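Local coordinates for ATP-dependent Clp protease adapter protein CLPS1, chloroplastic (Arabidopsis thaliana, PDB 7D34), which modulates the chloroplast ClpC chaperones as a small adapter and probably selects N-degron substrates for the plastid Clp protease, at residues A[22-27]-A[37-42]; A[29-34]-A[49-54]; A[57-62]-A[73-78]. All blocks are in the same frame, centred on the assembly; numbering follows the deposited sequence.

Interaction 1 of 3, residues A[22-27]-A[37-42]. With PHE (phenylalanine), chain D.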
ATOM      1  N   GLN A  22       5.706   0.303  16.409  1.00 24.26           N
ATOM      2  CA  GLN A  22       6.781   1.026  17.092  1.00 22.82           C
ATOM      3  C   GLN A  22       7.982   1.252  16.181  1.00 22.54           C
ATOM      4  O   GLN A  22       8.588   2.331  16.197  1.00 26.46           O
ATOM      5  CB  GLN A  22       7.192   0.295  18.367  1.00 25.10           C
ATOM      6  CG  GLN A  22       6.087   0.237  19.391  1.00 29.93           C
ATOM      7  CD  GLN A  22       6.355  -0.718  20.539  1.00 29.37           C
ATOM      8  OE1 GLN A  22       7.264  -1.536  20.488  1.00 33.05           O
ATOM      9  NE2 GLN A  22       5.566  -0.594  21.600  1.00 31.72           N
ATOM     10  N   VAL A  23       8.372   0.231  15.417  1.00 23.82           N
ATOM     11  CA  VAL A  23       9.503   0.381  14.500  1.00 22.95           C
ATOM     12  C   VAL A  23       9.213   1.474  13.475  1.00 24.43           C
ATOM     13  O   VAL A  23      10.061   2.332  13.190  1.00 24.32           O
ATOM     14  CB  VAL A  23       9.809  -0.955  13.806  1.00 20.41           C
ATOM     15  CG1 VAL A  23      10.895  -0.765  12.752  1.00 25.73           C
ATOM     16  CG2 VAL A  23      10.253  -2.007  14.800  1.00 25.61           C
ATOM     17  N   LEU A  24       8.020   1.445  12.874  1.00 25.05           N
ATOM     18  CA  LEU A  24       7.700   2.474  11.892  1.00 20.62           C
ATOM     19  C   LEU A  24       7.865   3.858  12.499  1.00 24.60           C
ATOM     20  O   LEU A  24       8.431   4.763  11.879  1.00 25.47           O
ATOM     21  CB  LEU A  24       6.283   2.315  11.362  1.00 23.36           C
ATOM     22  CG  LEU A  24       6.079   1.103  10.445  1.00 24.64           C
ATOM     23  CD1 LEU A  24       4.610   0.770  10.200  1.00 28.84           C
ATOM     24  CD2 LEU A  24       6.852   1.322   9.132  1.00 24.84           C
ATOM     25  N   MET A  25       7.348   4.046  13.713  1.00 27.06           N
ATOM     26  CA  MET A  25       7.474   5.344  14.358  1.00 32.05           C
ATOM     27  C   MET A  25       8.924   5.704  14.632  1.00 32.46           C
ATOM     28  O   MET A  25       9.311   6.870  14.526  1.00 30.84           O
ATOM     29  CB  MET A  25       6.719   5.356  15.687  1.00 34.45           C
ATOM     30  CG  MET A  25       5.269   4.993  15.657  1.00 40.51           C
ATOM     31  SD  MET A  25       4.288   6.450  15.461  1.00 42.19           S
ATOM     32  CE  MET A  25       4.555   7.264  17.005  1.00 42.69           C
ATOM     33  N   LYS A  26       9.739   4.709  14.962  1.00 29.45           N
ATOM     34  CA  LYS A  26      11.129   4.971  15.302  1.00 28.84           C
ATOM     35  C   LYS A  26      11.909   5.519  14.117  1.00 30.36           C
ATOM     36  O   LYS A  26      12.561   6.564  14.223  1.00 29.28           O
ATOM     37  CB  LYS A  26      11.802   3.698  15.820  1.00 31.83           C
ATOM     38  CG  LYS A  26      13.249   3.956  16.263  1.00 31.52           C
ATOM     39  CD  LYS A  26      13.837   2.897  17.215  1.00 38.93           C
ATOM     40  CE  LYS A  26      14.249   1.639  16.460  1.00 37.88           C
ATOM     41  NZ  LYS A  26      14.456   0.480  17.403  1.00 40.34           N
ATOM     42  N   VAL A  27      11.860   4.823  12.978  1.00 33.74           N
ATOM     43  CA  VAL A  27      12.798   5.098  11.893  1.00 35.88           C
ATOM     44  C   VAL A  27      12.302   6.025  10.793  1.00 33.43           C
ATOM     45  O   VAL A  27      13.139   6.620  10.096  1.00 32.12           O
ATOM     46  CB  VAL A  27      13.309   3.786  11.264  1.00 36.95           C
ATOM     47  CG1 VAL A  27      14.008   2.959  12.345  1.00 39.28           C
ATOM     48  CG2 VAL A  27      12.210   2.962  10.620  1.00 37.14           C
ATOM     49  N   VAL A  37      -0.243   2.556  12.277  1.00 22.16           N
ATOM     50  CA  VAL A  37      -1.189   1.465  12.428  1.00 24.84           C
ATOM     51  C   VAL A  37      -1.818   1.151  11.086  1.00 25.28           C
ATOM     52  O   VAL A  37      -2.105  -0.011  10.790  1.00 21.23           O
ATOM     53  CB  VAL A  37      -2.274   1.784  13.477  1.00 26.84           C
ATOM     54  CG1 VAL A  37      -1.679   1.722  14.895  1.00 34.14           C
ATOM     55  CG2 VAL A  37      -3.005   3.118  13.168  1.00 32.28           C
ATOM     56  N   ASN A  38      -2.069   2.185  10.254  1.00 28.12           N
ATOM     57  CA  ASN A  38      -2.630   1.952   8.918  1.00 28.08           C
ATOM     58  C   ASN A  38      -1.699   1.098   8.078  1.00 26.34           C
ATOM     59  O   ASN A  38      -2.133   0.142   7.426  1.00 26.82           O
ATOM     60  CB  ASN A  38      -2.914   3.263   8.155  1.00 30.22           C
ATOM     61  CG  ASN A  38      -4.236   3.903   8.559  1.00 29.93           C
ATOM     62  OD1 ASN A  38      -4.805   3.507   9.567  1.00 32.05           O
ATOM     63  ND2 ASN A  38      -4.731   4.886   7.782  1.00 38.68           N
ATOM     64  N   ILE A  39      -0.415   1.461   8.063  1.00 25.22           N
ATOM     65  CA  ILE A  39       0.581   0.735   7.284  1.00 23.86           C
ATOM     66  C   ILE A  39       0.661  -0.708   7.766  1.00 26.68           C
ATOM     67  O   ILE A  39       0.629  -1.649   6.975  1.00 21.48           O
ATOM     68  CB  ILE A  39       1.947   1.452   7.358  1.00 28.99           C
ATOM     69  CG1 ILE A  39       1.836   2.876   6.793  1.00 27.36           C
ATOM     70  CG2 ILE A  39       3.025   0.716   6.546  1.00 25.55           C
ATOM     71  CD1 ILE A  39       3.071   3.781   6.915  1.00 28.05           C
ATOM     72  N   MET A  40       0.800  -0.907   9.066  1.00 29.16           N
ATOM     73  CA  MET A  40       0.801  -2.259   9.599  1.00 25.93           C
ATOM     74  C   MET A  40      -0.463  -3.040   9.206  1.00 24.57           C
ATOM     75  O   MET A  40      -0.374  -4.178   8.714  1.00 23.28           O
ATOM     76  CB  MET A  40       0.976  -2.157  11.098  1.00 23.80           C
ATOM     77  CG  MET A  40       0.932  -3.508  11.753  1.00 26.56           C
ATOM     78  SD  MET A  40      -0.672  -4.209  12.209  1.00 29.65           S
ATOM     79  CE  MET A  40      -1.293  -3.007  13.349  1.00 20.03           C
ATOM     80  N   GLN A  41      -1.643  -2.416   9.374  1.00 27.77           N
ATOM     81  CA  GLN A  41      -2.912  -3.039   8.991  1.00 28.13           C
ATOM     82  C   GLN A  41      -2.892  -3.449   7.516  1.00 29.68           C
ATOM     83  O   GLN A  41      -3.207  -4.594   7.167  1.00 26.04           O
ATOM     84  CB  GLN A  41      -4.060  -2.066   9.282  1.00 27.75           C
ATOM     85  CG  GLN A  41      -4.636  -2.196  10.712  1.00 29.27           C
ATOM     86  CD  GLN A  41      -5.456  -1.011  11.122  1.00 35.28           C
ATOM     87  OE1 GLN A  41      -5.720  -0.132  10.317  1.00 40.18           O
ATOM     88  NE2 GLN A  41      -5.853  -0.966  12.393  1.00 37.09           N
ATOM     89  N   GLU A  42      -2.430  -2.548   6.647  1.00 28.96           N
ATOM     90  CA  GLU A  42      -2.471  -2.787   5.209  1.00 32.23           C
ATOM     91  C   GLU A  42      -1.518  -3.895   4.790  1.00 31.93           C
ATOM     92  O   GLU A  42      -1.842  -4.693   3.913  1.00 28.13           O
ATOM     93  CB  GLU A  42      -2.110  -1.498   4.478  1.00 30.97           C
ATOM     94  CG  GLU A  42      -3.276  -0.533   4.402  1.00 35.14           C
ATOM     95  CD  GLU A  42      -4.577  -1.211   3.882  1.00 43.67           C
ATOM     96  OE1 GLU A  42      -4.698  -1.440   2.654  1.00 45.21           O
ATOM     97  OE2 GLU A  42      -5.487  -1.489   4.704  1.00 44.92           O
TER
HETATM   98  N   PHE D 202       1.349 -10.410  10.382  1.00 44.22           N
HETATM   99  CA  PHE D 202       1.903 -10.068  11.725  1.00 41.16           C
HETATM  100  C   PHE D 202       1.140 -10.800  12.833  1.00 38.68           C
HETATM  101  O   PHE D 202      -0.044 -11.125  12.674  1.00 42.17           O
HETATM  102  CB  PHE D 202       1.851  -8.550  11.946  1.00 35.59           C
HETATM  103  CG  PHE D 202       2.483  -7.743  10.829  1.00 31.36           C
HETATM  104  CD1 PHE D 202       3.810  -7.943  10.470  1.00 34.15           C
HETATM  105  CD2 PHE D 202       1.752  -6.779  10.146  1.00 27.09           C
HETATM  106  CE1 PHE D 202       4.396  -7.198   9.441  1.00 32.55           C
HETATM  107  CE2 PHE D 202       2.331  -6.031   9.124  1.00 23.32           C
HETATM  108  CZ  PHE D 202       3.656  -6.240   8.774  1.00 25.39           C

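Interaction 2 of 3, residues A[29-34]-A[49-54]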
ATOM      1  N   PRO A  29      10.834   9.280   9.254  1.00 33.75           N
ATOM      2  CA  PRO A  29      10.555  10.676   9.605  1.00 36.51           C
ATOM      3  C   PRO A  29       9.097  11.050   9.368  1.00 32.62           C
ATOM      4  O   PRO A  29       8.484  10.648   8.374  1.00 35.60           O
ATOM      5  CB  PRO A  29      11.493  11.465   8.684  1.00 39.65           C
ATOM      6  CG  PRO A  29      12.570  10.476   8.250  1.00 39.06           C
ATOM      7  CD  PRO A  29      11.876   9.156   8.214  1.00 33.77           C
ATOM      8  N   GLY A  30       8.545  11.811  10.318  1.00 35.39           N
ATOM      9  CA  GLY A  30       7.209  12.359  10.219  1.00 37.70           C
ATOM     10  C   GLY A  30       6.097  11.393  10.532  1.00 35.03           C
ATOM     11  O   GLY A  30       4.933  11.721  10.295  1.00 30.38           O
ATOM     12  N   MET A  31       6.412  10.211  11.034  1.00 31.00           N
ATOM     13  CA  MET A  31       5.413   9.158  11.134  1.00 29.42           C
ATOM     14  C   MET A  31       4.561   9.311  12.388  1.00 32.54           C
ATOM     15  O   MET A  31       5.077   9.443  13.502  1.00 35.25           O
ATOM     16  CB  MET A  31       6.101   7.794  11.101  1.00 28.91           C
ATOM     17  CG  MET A  31       5.191   6.605  11.324  1.00 27.80           C
ATOM     18  SD  MET A  31       4.070   6.251   9.964  1.00 29.03           S
ATOM     19  CE  MET A  31       5.260   5.932   8.732  1.00 27.17           C
ATOM     20  N   THR A  32       3.248   9.319  12.195  1.00 29.47           N
ATOM     21  CA  THR A  32       2.295   9.371  13.289  1.00 24.77           C
ATOM     22  C   THR A  32       1.894   7.951  13.672  1.00 24.10           C
ATOM     23  O   THR A  32       2.018   7.008  12.885  1.00 24.13           O
ATOM     24  CB  THR A  32       1.055  10.187  12.896  1.00 27.24           C
ATOM     25  OG1 THR A  32       0.288   9.448  11.934  1.00 23.78           O
ATOM     26  CG2 THR A  32       1.433  11.583  12.322  1.00 25.29           C
ATOM     27  N   VAL A  33       1.410   7.798  14.901  1.00 25.88           N
ATOM     28  CA  VAL A  33       0.913   6.487  15.284  1.00 24.62           C
ATOM     29  C   VAL A  33      -0.282   6.103  14.429  1.00 23.40           C
ATOM     30  O   VAL A  33      -0.506   4.916  14.174  1.00 20.19           O
ATOM     31  CB  VAL A  33       0.586   6.472  16.779  1.00 23.15           C
ATOM     32  CG1 VAL A  33      -0.607   7.287  17.049  1.00 22.78           C
ATOM     33  CG2 VAL A  33       0.347   5.097  17.255  1.00 25.22           C
ATOM     34  N   ASP A  34      -1.081   7.088  14.009  1.00 25.45           N
ATOM     35  CA  ASP A  34      -2.229   6.834  13.139  1.00 28.59           C
ATOM     36  C   ASP A  34      -1.790   6.252  11.794  1.00 27.88           C
ATOM     37  O   ASP A  34      -2.370   5.268  11.312  1.00 30.93           O
ATOM     38  CB  ASP A  34      -3.011   8.144  12.956  1.00 27.12           C
ATOM     39  CG  ASP A  34      -3.190   8.904  14.268  1.00 28.81           C
ATOM     40  OD1 ASP A  34      -4.201   8.653  14.956  1.00 29.07           O
ATOM     41  OD2 ASP A  34      -2.311   9.716  14.621  1.00 31.51           O
ATOM     42  N   ALA A  49       2.628  -3.019   2.026  1.00 28.38           N
ATOM     43  CA  ALA A  49       2.078  -1.677   2.138  1.00 32.74           C
ATOM     44  C   ALA A  49       3.164  -0.639   1.904  1.00 31.83           C
ATOM     45  O   ALA A  49       4.330  -0.851   2.239  1.00 30.80           O
ATOM     46  CB  ALA A  49       1.420  -1.443   3.506  1.00 29.26           C
ATOM     47  N   VAL A  50       2.758   0.492   1.332  1.00 26.06           N
ATOM     48  CA  VAL A  50       3.673   1.597   1.064  1.00 30.81           C
ATOM     49  C   VAL A  50       3.892   2.355   2.365  1.00 29.63           C
ATOM     50  O   VAL A  50       2.947   2.875   2.968  1.00 33.02           O
ATOM     51  CB  VAL A  50       3.136   2.527  -0.034  1.00 29.78           C
ATOM     52  CG1 VAL A  50       4.011   3.800  -0.144  1.00 31.29           C
ATOM     53  CG2 VAL A  50       3.026   1.730  -1.343  1.00 29.42           C
ATOM     54  N   VAL A  51       5.151   2.443   2.782  1.00 28.85           N
ATOM     55  CA  VAL A  51       5.495   3.130   4.019  1.00 25.24           C
ATOM     56  C   VAL A  51       5.640   4.632   3.787  1.00 27.27           C
ATOM     57  O   VAL A  51       5.085   5.459   4.523  1.00 25.53           O
ATOM     58  CB  VAL A  51       6.793   2.547   4.597  1.00 24.22           C
ATOM     59  CG1 VAL A  51       7.202   3.360   5.808  1.00 27.93           C
ATOM     60  CG2 VAL A  51       6.590   1.114   4.938  1.00 25.09           C
ATOM     61  N   ILE A  52       6.398   5.001   2.756  1.00 25.68           N
ATOM     62  CA  ILE A  52       6.690   6.391   2.430  1.00 28.28           C
ATOM     63  C   ILE A  52       7.181   6.453   0.988  1.00 26.06           C
ATOM     64  O   ILE A  52       7.741   5.481   0.465  1.00 23.35           O
ATOM     65  CB  ILE A  52       7.734   6.983   3.400  1.00 30.04           C
ATOM     66  CG1 ILE A  52       8.105   8.418   3.017  1.00 33.72           C
ATOM     67  CG2 ILE A  52       8.954   6.081   3.462  1.00 26.06           C
ATOM     68  CD1 ILE A  52       8.587   9.250   4.209  1.00 36.77           C
ATOM     69  N   VAL A  53       7.000   7.599   0.350  1.00 25.78           N
ATOM     70  CA  VAL A  53       7.554   7.866  -0.967  1.00 29.89           C
ATOM     71  C   VAL A  53       8.579   8.978  -0.780  1.00 31.33           C
ATOM     72  O   VAL A  53       8.263  10.037  -0.226  1.00 33.39           O
ATOM     73  CB  VAL A  53       6.463   8.256  -1.984  1.00 31.85           C
ATOM     74  CG1 VAL A  53       7.099   8.472  -3.367  1.00 30.97           C
ATOM     75  CG2 VAL A  53       5.346   7.194  -2.043  1.00 29.50           C
ATOM     76  N   CYS A  54       9.802   8.736  -1.238  1.00 33.62           N
ATOM     77  CA  CYS A  54      10.915   9.640  -0.998  1.00 35.78           C
ATOM     78  C   CYS A  54      11.957   9.386  -2.079  1.00 31.65           C
ATOM     79  O   CYS A  54      11.830   8.470  -2.899  1.00 30.19           O
ATOM     80  CB  CYS A  54      11.528   9.453   0.399  1.00 34.10           C
ATOM     81  SG  CYS A  54      11.764   7.752   0.906  1.00 31.61           S
TER

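Interaction 3 of 3, residues A[57-62]-A[73-78]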
ATOM      1  N   ALA A  57      17.959   7.510  -2.394  1.00 28.73           N
ATOM      2  CA  ALA A  57      18.906   7.334  -1.300  1.00 27.77           C
ATOM      3  C   ALA A  57      18.173   7.195   0.023  1.00 29.44           C
ATOM      4  O   ALA A  57      18.488   6.315   0.833  1.00 23.83           O
ATOM      5  CB  ALA A  57      19.880   8.512  -1.238  1.00 29.05           C
ATOM      6  N   ASP A  58      17.200   8.082   0.262  1.00 27.10           N
ATOM      7  CA  ASP A  58      16.411   8.030   1.488  1.00 29.97           C
ATOM      8  C   ASP A  58      15.609   6.743   1.576  1.00 28.00           C
ATOM      9  O   ASP A  58      15.515   6.135   2.646  1.00 25.82           O
ATOM     10  CB  ASP A  58      15.481   9.242   1.564  1.00 29.41           C
ATOM     11  CG  ASP A  58      16.242  10.546   1.701  1.00 32.86           C
ATOM     12  OD1 ASP A  58      16.888  10.940   0.712  1.00 31.93           O
ATOM     13  OD2 ASP A  58      16.235  11.157   2.791  1.00 35.75           O
ATOM     14  N   ALA A  59      15.033   6.296   0.459  1.00 27.48           N
ATOM     15  CA  ALA A  59      14.268   5.056   0.483  1.00 28.31           C
ATOM     16  C   ALA A  59      15.151   3.896   0.915  1.00 33.02           C
ATOM     17  O   ALA A  59      14.753   3.075   1.748  1.00 30.13           O
ATOM     18  CB  ALA A  59      13.644   4.794  -0.887  1.00 28.48           C
ATOM     19  N   GLU A  60      16.344   3.799   0.331  1.00 28.40           N
ATOM     20  CA  GLU A  60      17.283   2.754   0.715  1.00 31.87           C
ATOM     21  C   GLU A  60      17.583   2.805   2.210  1.00 31.22           C
ATOM     22  O   GLU A  60      17.634   1.762   2.871  1.00 28.05           O
ATOM     23  CB  GLU A  60      18.583   2.894  -0.091  1.00 33.44           C
ATOM     24  CG  GLU A  60      18.584   2.219  -1.477  1.00 37.77           C
ATOM     25  CD  GLU A  60      18.221   0.735  -1.410  1.00 40.35           C
ATOM     26  OE1 GLU A  60      18.632   0.076  -0.427  1.00 43.31           O
ATOM     27  OE2 GLU A  60      17.537   0.215  -2.327  1.00 41.16           O
ATOM     28  N   GLN A  61      17.789   4.010   2.760  1.00 33.22           N
ATOM     29  CA  GLN A  61      18.118   4.154   4.176  1.00 31.85           C
ATOM     30  C   GLN A  61      17.011   3.590   5.049  1.00 30.09           C
ATOM     31  O   GLN A  61      17.239   2.718   5.894  1.00 27.94           O
ATOM     32  CB  GLN A  61      18.352   5.630   4.500  1.00 37.79           C
ATOM     33  CG  GLN A  61      19.018   5.854   5.835  1.00 38.52           C
ATOM     34  CD  GLN A  61      19.062   7.326   6.255  1.00 42.22           C
ATOM     35  OE1 GLN A  61      18.048   8.018   6.284  1.00 45.60           O
ATOM     36  NE2 GLN A  61      20.256   7.804   6.582  1.00 43.22           N
ATOM     37  N   HIS A  62      15.792   4.044   4.802  1.00 25.17           N
ATOM     38  CA  HIS A  62      14.658   3.615   5.595  1.00 25.22           C
ATOM     39  C   HIS A  62      14.412   2.121   5.451  1.00 25.45           C
ATOM     40  O   HIS A  62      14.093   1.447   6.437  1.00 25.34           O
ATOM     41  CB  HIS A  62      13.442   4.400   5.134  1.00 28.93           C
ATOM     42  CG  HIS A  62      13.559   5.866   5.380  1.00 27.37           C
ATOM     43  ND1 HIS A  62      14.444   6.387   6.296  1.00 28.53           N
ATOM     44  CD2 HIS A  62      12.905   6.920   4.841  1.00 26.50           C
ATOM     45  CE1 HIS A  62      14.323   7.702   6.319  1.00 29.45           C
ATOM     46  NE2 HIS A  62      13.401   8.052   5.439  1.00 31.21           N
ATOM     47  N   SER A  73      11.356  -5.431   4.145  1.00 23.73           N
ATOM     48  CA  SER A  73      11.193  -4.191   3.395  1.00 29.16           C
ATOM     49  C   SER A  73      11.924  -4.252   2.056  1.00 26.05           C
ATOM     50  O   SER A  73      12.963  -4.903   1.922  1.00 27.32           O
ATOM     51  CB  SER A  73      11.695  -3.007   4.252  1.00 27.22           C
ATOM     52  OG  SER A  73      11.621  -1.779   3.553  1.00 30.90           O
ATOM     53  N   SER A  74      11.342  -3.588   1.061  1.00 27.70           N
ATOM     54  CA  SER A  74      11.938  -3.444  -0.263  1.00 25.31           C
ATOM     55  C   SER A  74      11.849  -1.983  -0.693  1.00 26.47           C
ATOM     56  O   SER A  74      11.059  -1.206  -0.152  1.00 24.50           O
ATOM     57  CB  SER A  74      11.246  -4.371  -1.281  1.00 25.56           C
ATOM     58  OG  SER A  74       9.845  -4.171  -1.244  1.00 29.61           O
ATOM     59  N   VAL A  75      12.672  -1.620  -1.674  1.00 26.41           N
ATOM     60  CA  VAL A  75      12.590  -0.317  -2.320  1.00 27.11           C
ATOM     61  C   VAL A  75      12.261  -0.524  -3.793  1.00 28.81           C
ATOM     62  O   VAL A  75      12.794  -1.445  -4.423  1.00 32.59           O
ATOM     63  CB  VAL A  75      13.903   0.475  -2.170  1.00 29.28           C
ATOM     64  CG1 VAL A  75      13.771   1.780  -2.934  1.00 29.54           C
ATOM     65  CG2 VAL A  75      14.274   0.688  -0.684  1.00 27.78           C
ATOM     66  N   GLU A  76      11.436   0.358  -4.357  1.00 31.62           N
ATOM     67  CA  GLU A  76      11.137   0.286  -5.780  1.00 31.80           C
ATOM     68  C   GLU A  76      10.824   1.671  -6.322  1.00 30.41           C
ATOM     69  O   GLU A  76      10.444   2.569  -5.560  1.00 31.86           O
ATOM     70  CB  GLU A  76       9.952  -0.639  -6.049  1.00 31.95           C
ATOM     71  CG  GLU A  76       8.663  -0.181  -5.352  1.00 38.36           C
ATOM     72  CD  GLU A  76       7.522  -1.156  -5.608  1.00 40.13           C
ATOM     73  OE1 GLU A  76       7.666  -2.333  -5.201  1.00 40.42           O
ATOM     74  OE2 GLU A  76       6.499  -0.780  -6.245  1.00 41.02           O
ATOM     75  N   PRO A  77      10.964   1.873  -7.637  1.00 30.55           N
ATOM     76  CA  PRO A  77      10.614   3.168  -8.234  1.00 32.75           C
ATOM     77  C   PRO A  77       9.113   3.392  -8.203  1.00 37.02           C
ATOM     78  O   PRO A  77       8.323   2.454  -8.310  1.00 33.50           O
ATOM     79  CB  PRO A  77      11.136   3.060  -9.674  1.00 34.75           C
ATOM     80  CG  PRO A  77      11.961   1.782  -9.724  1.00 32.71           C
ATOM     81  CD  PRO A  77      11.442   0.908  -8.646  1.00 33.02           C
ATOM     82  N   ASP A  78       8.722   4.654  -8.036  1.00 37.06           N
ATOM     83  CA  ASP A  78       7.307   5.021  -7.970  1.00 43.96           C
ATOM     84  C   ASP A  78       6.757   5.217  -9.385  1.00 53.48           C
ATOM     85  O   ASP A  78       6.568   6.332  -9.881  1.00 56.68           O
ATOM     86  CB  ASP A  78       7.100   6.262  -7.112  1.00 45.37           C
ATOM     87  CG  ASP A  78       5.632   6.533  -6.833  1.00 46.04           C
ATOM     88  OD1 ASP A  78       4.814   5.591  -6.934  1.00 46.69           O
ATOM     89  OD2 ASP A  78       5.288   7.685  -6.521  1.00 47.82           O
TER

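Interaction 1 of 3, residues A[22-27]-A[37-42]
Leu24 of helix 17-27 reaches Ile39 of helix 33-46. Their CA atoms lie 8.7 Å apart, and the side chains bridge this spacing. In Leu24, CB points at the neighbouring helix. CG stands anti to the carbonyl carbon (chi1 -71°), which carries the fork forward over the gap. Branch CD1 makes the contact. It sits 4.0 Å from Ile39 CB and is equally near Ile39 CG2, so it rests on the branch point of the isoleucine. The same methyl also lies 4.3 Å from the backbone N of Met40. Branch CD2 turns toward the sheet, and the side chain also packs on Val51 and Leu66.

Met40 starts toward helix 17-27, but its chain bends at chi2 and chi3 and leads off to the bound phenylalanine. Met40 CG lies 3.7 Å from CD2 of that ligand, and Met40 SD is 4.1 Å from the same ring atom. The backbone also lines the pocket, with Met40 O 3.3 Å from CE2 of the ligand. Met40 also packs on Val20 and Arg17. Asn11, Asp12 and His44 supply hydrogen bonds to the ligand. This is the N-degron pocket of the ClpS domain. The helix contact is apolar, without directional bonds, and Met40 on the same helix lines the ligand pocket beside it.

Interaction 2 of 3, residues A[29-34]-A[49-54]
Pro29 and Ile52 are the residues whose CA atoms come nearest, 9.2 Å apart. Residues 29-32 form the loop that leads into helix 33-46, and residues 49-54 belong to an outer strand of the chain's antiparallel sheet. This is the ClpS fold, with helices packed on a three-stranded sheet. The loop turns at Gly30, which has a positive phi of 79°. Thr32 is the N-cap of the helix, and its OG1 bonds the backbone N of Asn35.

The strand is not regular. Val51 has helix-like backbone angles, and both Val51 and Ile52 pair with Val7 of strand 5-10. This is a classic beta bulge. It turns the side chains of two consecutive residues to the same side of the sheet, and both meet the loop. On the other side, Val50 and Val53 pack on Asn46 and Leu48 of the second subunit.

Met31 carries one half of the contact. Its CG is anti to the backbone N (chi1 175°), and the chain then bends twice, so the terminal methyl swings to the bulge. Met31 CE is 4.2 Å from Val51 O and 4.4 Å from Val51 CG1. The methionine also packs on Ile39, which places it between helix 33-46 and the strand. The second half lies nearer the surface. Ile52 extends its longer branch toward the loop, and Ile52 CD1 stops 4.4 Å from Pro29 O.

Interaction 3 of 3, residues A[57-62]-A[73-78]
Ala59 and Glu60, on helix 56-68, both touch Val75 of strand 72-77. The helix is regular here: Ala57 O accepts Gln61 N at 3.1 Å. Ala59 points its methyl at the strand and allows close approach, with CA atoms of Ala59 and Val75 6.3 Å apart. Ala59 CB lies 3.6 Å from Val75 CG1, and Ala59 O lies 3.4 Å from Val75 CG2. The two valine methyls thus split between the side chain and the carbonyl of one residue. Val75 CG1 is anti to its own backbone N, which sets the fork across Ala59.

Helix 56-68 links the two outer strands, 48-54 and 72-77, in a split beta-alpha-beta unit with strand 5-10 between them.

Glu60 starts away from the strand, but its chain folds back at chi2 (-55°). Glu60 OE2 then comes in at a slant to the valine, 3.6 Å from Val75 CB. Only the carboxylate end of Glu60 touches the valine, through CD and OE2, and it makes no hydrogen bond to the strand. An alanine in place of Val75 is likely to open a gap above Ala59 and leave the Glu60 carboxylate freer to swing.

Farther along, His62 leads away from strand 72-77. Asp58 O lies 3.3 Å above the His62 ring plane, offset toward the rim, and His62 ND1 bonds Gln65 OE1. Behind Val75, on the other side of the strand, Glu76 forms salt bridges with Arg6 of its own chain and Arg6 of the second subunit.

Overall arrangement
Interaction 1 is wholly buried, while interactions 2 and 3 each run from a buried residue to an exposed one. Interactions 1 and 2 share helix 33-46 and lie about 7 Å apart between centres. Ile39 joins them, since its CD1 sits 3.5 Å from Val51 O. Interaction 3 lies about 16 Å from interaction 1 between centres, across the chain's centre. It meets interaction 2 where Cys54 SG is 3.6 Å from Ala59 N. All three contacts are packing without hydrogen bonds across them. Interaction 1 pairs helix with helix near the ligand pocket, interaction 2 loop with strand, and interaction 3 helix with strand, where a carboxylate borders the apolar patch.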